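Local coordinates for putative isomerase YbhH (Escherichia coli, PDB 6OTV), which belongs to the PrpF family and is probably an isomerase, though its substrate and reaction are not established, at residues A[263-268]-A[275-280]; A[280-285]-A[315-320]. All blocks are in the same frame, centred on the assembly; numbering follows the deposited sequence.

How the interactions relate
Interactions 1 and 2 lie in series along the chain, their centres about 8 Å apart, and share Thr280 in helix 279-290. Interaction 1 sets the lead-in and N-cap of this helix against strand 263-267; interaction 2 sets Ala282 and Ile283, in the helix's first turns, against strand 315-322. The two join directly: Leu277 CD2 packs on Ala282 CB at 3.7 Å, Tyr267 CE1 on Gly281 CA at 3.7 Å and Val265 CG1 on Ile285 CD1 at 3.7 Å. A phosphate ion, probably from the crystallisation liquor, sits at the helix start within interaction 1 and is also held by Gly94 and Asn95, where helix 94-106 begins; it may mark an anion-binding pocket between the two helix starts.

Interaction 1: residues A[263-268]-A[275-280]; sequences INVRYF and RALAIT. With PO4 (phosphate ion), chain I.
The lead-in to helix 279-290 packs against strand 263-267 through Tyr267 and Val265 on the strand and Leu277 and Ala278 just before the helix. Tyr267 carries most of the contact. A chi1 of -171° swings its ring away from its own amide and alongside 277-278: Ala278 N stands over one face, offset toward the rim, and Ala278 CB touches Tyr267 CE2 at 3.7 Å. Leu277 CD1 lies oblique to the ring, 3.7 Å from Tyr267 CD1, and the two side chains cross at about a right angle. Val265 CG2 sits 4.1 Å from both Leu277 CD1 and Leu277 CD2; CD1 thus touches both strand residues. The polar link is a water that accepts from Tyr267 N at 2.7 Å and donates to Ala276 O at 2.9 Å. Ala278 is the N-cap residue, and beyond it Ile279 N donates to phosphate O4 at 3.0 Å and more weakly to O3; Gly94 and Asn95 hold the same ion. The phosphate, probably from the crystallisation liquor, may mark an anion site comparable to that of diaminopimelate epimerase, where backbone amides at helix N-termini hold the substrate carboxylate.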
loop_
_atom_site.group_PDB
_atom_site.type_symbol
_atom_site.label_atom_id
_atom_site.label_comp_id
_atom_site.label_asym_id
_atom_site.label_seq_id
_atom_site.Cartn_x
_atom_site.Cartn_y
_atom_site.Cartn_z
ATOM N N ILE A 263 5.951 4.189 -29.654
ATOM C CA ILE A 263 6.343 2.850 -30.074
ATOM C C ILE A 263 5.109 2.131 -30.598
ATOM O O ILE A 263 3.978 2.479 -30.244
ATOM C CB ILE A 263 6.999 2.096 -28.886
ATOM C CG1 ILE A 263 7.652 0.788 -29.337
ATOM C CG2 ILE A 263 5.984 1.845 -27.797
ATOM C CD1 ILE A 263 8.490 0.135 -28.255
ATOM N N ASN A 264 5.325 1.140 -31.457
ATOM C CA ASN A 264 4.272 0.272 -31.960
ATOM C C ASN A 264 4.555 -1.154 -31.505
ATOM O O ASN A 264 5.707 -1.600 -31.523
ATOM C CB ASN A 264 4.187 0.341 -33.489
ATOM C CG ASN A 264 3.295 -0.736 -34.074
ATOM O OD1 ASN A 264 2.067 -0.640 -34.027
ATOM N ND2 ASN A 264 3.911 -1.771 -34.630
ATOM N N VAL A 265 3.514 -1.870 -31.085
ATOM C CA VAL A 265 3.703 -3.187 -30.492
ATOM C C VAL A 265 2.733 -4.187 -31.109
ATOM O O VAL A 265 1.671 -3.834 -31.627
ATOM C CB VAL A 265 3.539 -3.171 -28.951
ATOM C CG1 VAL A 265 4.483 -2.158 -28.308
ATOM C CG2 VAL A 265 2.094 -2.897 -28.562
ATOM N N ARG A 266 3.132 -5.457 -31.052
ATOM C CA ARG A 266 2.268 -6.593 -31.357
ATOM C C ARG A 266 2.339 -7.535 -30.164
ATOM O O ARG A 266 3.390 -8.131 -29.903
ATOM C CB ARG A 266 2.694 -7.295 -32.649
ATOM C CG ARG A 266 2.413 -6.488 -33.910
ATOM C CD ARG A 266 0.923 -6.216 -34.058
ATOM N NE ARG A 266 0.609 -5.433 -35.252
ATOM C CZ ARG A 266 0.512 -4.105 -35.280
ATOM N NH1 ARG A 266 0.711 -3.392 -34.178
ATOM N NH2 ARG A 266 0.215 -3.485 -36.415
ATOM N N TYR A 267 1.228 -7.663 -29.444
ATOM C CA TYR A 267 1.187 -8.318 -28.140
ATOM C C TYR A 267 0.711 -9.757 -28.304
ATOM O O TYR A 267 -0.423 -9.994 -28.733
ATOM C CB TYR A 267 0.265 -7.538 -27.201
ATOM C CG TYR A 267 0.286 -7.963 -25.748
ATOM C CD1 TYR A 267 1.363 -7.652 -24.928
ATOM C CD2 TYR A 267 -0.792 -8.638 -25.186
ATOM C CE1 TYR A 267 1.379 -8.025 -23.593
ATOM C CE2 TYR A 267 -0.785 -9.015 -23.852
ATOM C CZ TYR A 267 0.302 -8.705 -23.060
ATOM O OH TYR A 267 0.313 -9.077 -21.733
ATOM N N PHE A 268 1.566 -10.714 -27.958
ATOM C CA PHE A 268 1.235 -12.126 -28.085
ATOM C C PHE A 268 0.832 -12.706 -26.733
ATOM O O PHE A 268 1.444 -12.398 -25.705
ATOM C CB PHE A 268 2.408 -12.902 -28.688
ATOM C CG PHE A 268 2.572 -12.677 -30.165
ATOM C CD1 PHE A 268 1.962 -13.523 -31.079
ATOM C CD2 PHE A 268 3.313 -11.606 -30.643
ATOM C CE1 PHE A 268 2.101 -13.314 -32.441
ATOM C CE2 PHE A 268 3.455 -11.393 -32.004
ATOM C CZ PHE A 268 2.849 -12.248 -32.903
ATOM N N ARG A 275 -5.565 -8.440 -30.521
ATOM C CA ARG A 275 -6.156 -7.463 -31.431
ATOM C C ARG A 275 -5.910 -6.030 -30.977
ATOM O O ARG A 275 -5.970 -5.109 -31.798
ATOM C CB ARG A 275 -7.658 -7.715 -31.566
ATOM C CG ARG A 275 -8.010 -9.133 -31.993
ATOM C CD ARG A 275 -8.219 -9.235 -33.497
ATOM N NE ARG A 275 -9.607 -8.977 -33.877
ATOM C CZ ARG A 275 -10.075 -7.793 -34.258
ATOM N NH1 ARG A 275 -9.268 -6.743 -34.314
ATOM N NH2 ARG A 275 -11.354 -7.659 -34.586
ATOM N N ALA A 276 -5.649 -5.822 -29.689
ATOM C CA ALA A 276 -5.299 -4.511 -29.165
ATOM C C ALA A 276 -4.045 -4.627 -28.310
ATOM O O ALA A 276 -2.978 -4.989 -28.816
ATOM C CB ALA A 276 -6.457 -3.919 -28.359
ATOM N N LEU A 277 -4.165 -4.343 -27.015
ATOM C CA LEU A 277 -3.030 -4.409 -26.108
ATOM C C LEU A 277 -3.540 -4.453 -24.675
ATOM O O LEU A 277 -4.429 -3.684 -24.305
ATOM C CB LEU A 277 -2.091 -3.210 -26.299
ATOM C CG LEU A 277 -0.970 -3.066 -25.269
ATOM C CD1 LEU A 277 0.002 -4.234 -25.355
ATOM C CD2 LEU A 277 -0.248 -1.742 -25.439
ATOM N N ALA A 278 -2.968 -5.351 -23.875
ATOM C CA ALA A 278 -3.325 -5.426 -22.465
ATOM C C ALA A 278 -2.712 -4.263 -21.694
ATOM O O ALA A 278 -1.592 -3.827 -21.979
ATOM C CB ALA A 278 -2.860 -6.754 -21.865
ATOM N N ILE A 279 -3.462 -3.758 -20.711
ATOM C CA ILE A 279 -2.974 -2.655 -19.887
ATOM C C ILE A 279 -1.672 -3.040 -19.195
ATOM O O ILE A 279 -0.719 -2.251 -19.148
ATOM C CB ILE A 279 -4.051 -2.230 -18.870
ATOM C CG1 ILE A 279 -5.317 -1.761 -19.594
ATOM C CG2 ILE A 279 -3.515 -1.145 -17.940
ATOM C CD1 ILE A 279 -5.092 -0.583 -20.509
ATOM N N THR A 280 -1.608 -4.259 -18.652
ATOM C CA THR A 280 -0.381 -4.710 -18.004
ATOM C C THR A 280 0.775 -4.757 -18.991
ATOM O O THR A 280 1.900 -4.360 -18.661
ATOM C CB THR A 280 -0.592 -6.081 -17.361
ATOM O OG1 THR A 280 -0.996 -7.025 -18.360
ATOM C CG2 THR A 280 -1.660 -6.002 -16.283
HETATM P P PO4 I . -6.800 -5.609 -20.660
HETATM O O1 PO4 I . -6.684 -6.949 -21.352
HETATM O O2 PO4 I . -8.251 -5.309 -20.370
HETATM O O3 PO4 I . -6.006 -5.632 -19.372
HETATM O O4 PO4 I . -6.259 -4.526 -21.562
HETATM O O HOH W 1 -1.148 -6.775 -30.252
#

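Interaction 2: residues A[280-285]-A[315-320]; sequences TGAIAI and GALDVH
Helix 279-290 lies within the curved strands of its domain, and here Ala282 and Ile283 meet Leu317 and Val319 of strand 315-322. The axes of 280-285 and 315-320 approach to 9.1 Å and cross at -59°. Ala282 CB points at the strand and fits between two residues of its inner face, 3.9 Å from Leu317 CD1 and 3.9 Å from Val319 CG2. Ile283 starts out along the flank of the helix, but its chain bends back (chi1 -55°, chi2 -53°) and brings CD1 within 4.0 Å of Val319 CG1; these two side chains cross at about a right angle. Val319 thus serves both helix residues with separate branches: CG1, anti to its backbone N, goes to Ile283, while CG2 goes to Ala282. The contact is wholly apolar and buried, and covers 129 Å² in all. On the outer face of the strand, Asp318 turns away from the helix and accepts through OD1 from Asn307 and Asn309 of strand 306-312. On the inner side, Val335 of strand 332-344 packs against Val319, and Ala333 against Ile283. A hydrophobic helix enclosed by strongly curved mixed strands is characteristic of each domain of the DAP epimerase fold, to whose clan PrpF proteins belong.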
loop_
_atom_site.group_PDB
_atom_site.type_symbol
_atom_site.label_atom_id
_atom_site.label_comp_id
_atom_site.label_asym_id
_atom_site.label_seq_id
_atom_site.Cartn_x
_atom_site.Cartn_y
_atom_site.Cartn_z
ATOM N N THR A 280 -1.608 -4.259 -18.652
ATOM C CA THR A 280 -0.381 -4.710 -18.004
ATOM C C THR A 280 0.775 -4.757 -18.991
ATOM O O THR A 280 1.900 -4.360 -18.661
ATOM C CB THR A 280 -0.592 -6.081 -17.361
ATOM O OG1 THR A 280 -0.996 -7.025 -18.360
ATOM C CG2 THR A 280 -1.660 -6.002 -16.283
ATOM N N GLY A 281 0.520 -5.231 -20.212
ATOM C CA GLY A 281 1.548 -5.178 -21.238
ATOM C C GLY A 281 1.978 -3.758 -21.547
ATOM O O GLY A 281 3.161 -3.491 -21.776
ATOM N N ALA A 282 1.024 -2.823 -21.547
ATOM C CA ALA A 282 1.360 -1.427 -21.796
ATOM C C ALA A 282 2.263 -0.875 -20.700
ATOM O O ALA A 282 3.152 -0.060 -20.972
ATOM C CB ALA A 282 0.084 -0.593 -21.924
ATOM N N ILE A 283 2.057 -1.313 -19.456
ATOM C CA ILE A 283 2.928 -0.883 -18.365
ATOM C C ILE A 283 4.356 -1.348 -18.620
ATOM O O ILE A 283 5.315 -0.577 -18.490
ATOM C CB ILE A 283 2.405 -1.404 -17.014
ATOM C CG1 ILE A 283 0.948 -0.988 -16.790
ATOM C CG2 ILE A 283 3.294 -0.922 -15.876
ATOM C CD1 ILE A 283 0.698 0.488 -16.939
ATOM N N ALA A 284 4.513 -2.620 -18.995
ATOM C CA ALA A 284 5.844 -3.187 -19.185
ATOM C C ALA A 284 6.577 -2.512 -20.339
ATOM O O ALA A 284 7.751 -2.145 -20.212
ATOM C CB ALA A 284 5.740 -4.695 -19.418
ATOM N N ILE A 285 5.896 -2.339 -21.474
ATOM C CA ILE A 285 6.535 -1.763 -22.655
ATOM C C ILE A 285 6.912 -0.308 -22.407
ATOM O O ILE A 285 8.024 0.125 -22.732
ATOM C CB ILE A 285 5.615 -1.903 -23.879
ATOM C CG1 ILE A 285 5.346 -3.377 -24.165
ATOM C CG2 ILE A 285 6.237 -1.223 -25.088
ATOM C CD1 ILE A 285 4.066 -3.614 -24.919
ATOM N N GLY A 315 -5.424 0.827 -32.281
ATOM C CA GLY A 315 -5.422 2.170 -31.731
ATOM C C GLY A 315 -4.128 2.445 -30.981
ATOM O O GLY A 315 -3.084 1.875 -31.294
ATOM N N ALA A 316 -4.228 3.338 -29.998
ATOM C CA ALA A 316 -3.087 3.717 -29.179
ATOM C C ALA A 316 -3.549 3.926 -27.746
ATOM O O ALA A 316 -4.724 4.182 -27.480
ATOM C CB ALA A 316 -2.396 4.983 -29.706
ATOM N N LEU A 317 -2.598 3.822 -26.822
ATOM C CA LEU A 317 -2.885 3.918 -25.397
ATOM C C LEU A 317 -1.830 4.796 -24.743
ATOM O O LEU A 317 -0.634 4.617 -24.988
ATOM C CB LEU A 317 -2.909 2.525 -24.754
ATOM C CG LEU A 317 -3.530 2.353 -23.367
ATOM C CD1 LEU A 317 -2.462 2.379 -22.299
ATOM C CD2 LEU A 317 -4.588 3.414 -23.091
ATOM N N ASP A 318 -2.277 5.749 -23.927
ATOM C CA ASP A 318 -1.378 6.642 -23.205
ATOM C C ASP A 318 -1.061 6.064 -21.832
ATOM O O ASP A 318 -1.970 5.711 -21.073
ATOM C CB ASP A 318 -1.997 8.033 -23.056
ATOM C CG ASP A 318 -1.893 8.862 -24.324
ATOM O OD1 ASP A 318 -0.827 8.831 -24.975
ATOM O OD2 ASP A 318 -2.881 9.546 -24.666
ATOM N N VAL A 319 0.227 5.963 -21.518
ATOM C CA VAL A 319 0.693 5.554 -20.198
ATOM C C VAL A 319 1.534 6.687 -19.634
ATOM O O VAL A 319 2.488 7.138 -20.279
ATOM C CB VAL A 319 1.510 4.251 -20.241
ATOM C CG1 VAL A 319 1.909 3.831 -18.827
ATOM C CG2 VAL A 319 0.733 3.144 -20.934
ATOM N N HIS A 320 1.168 7.161 -18.447
ATOM C CA HIS A 320 1.938 8.185 -17.755
ATOM C C HIS A 320 2.906 7.506 -16.797
ATOM O O HIS A 320 2.489 6.738 -15.924
ATOM C CB HIS A 320 1.025 9.152 -17.001
ATOM C CG HIS A 320 1.761 10.274 -16.336
ATOM N ND1 HIS A 320 2.048 10.281 -14.987
ATOM C CD2 HIS A 320 2.281 11.420 -16.837
ATOM C CE1 HIS A 320 2.706 11.386 -14.685
ATOM N NE2 HIS A 320 2.861 12.094 -15.790
#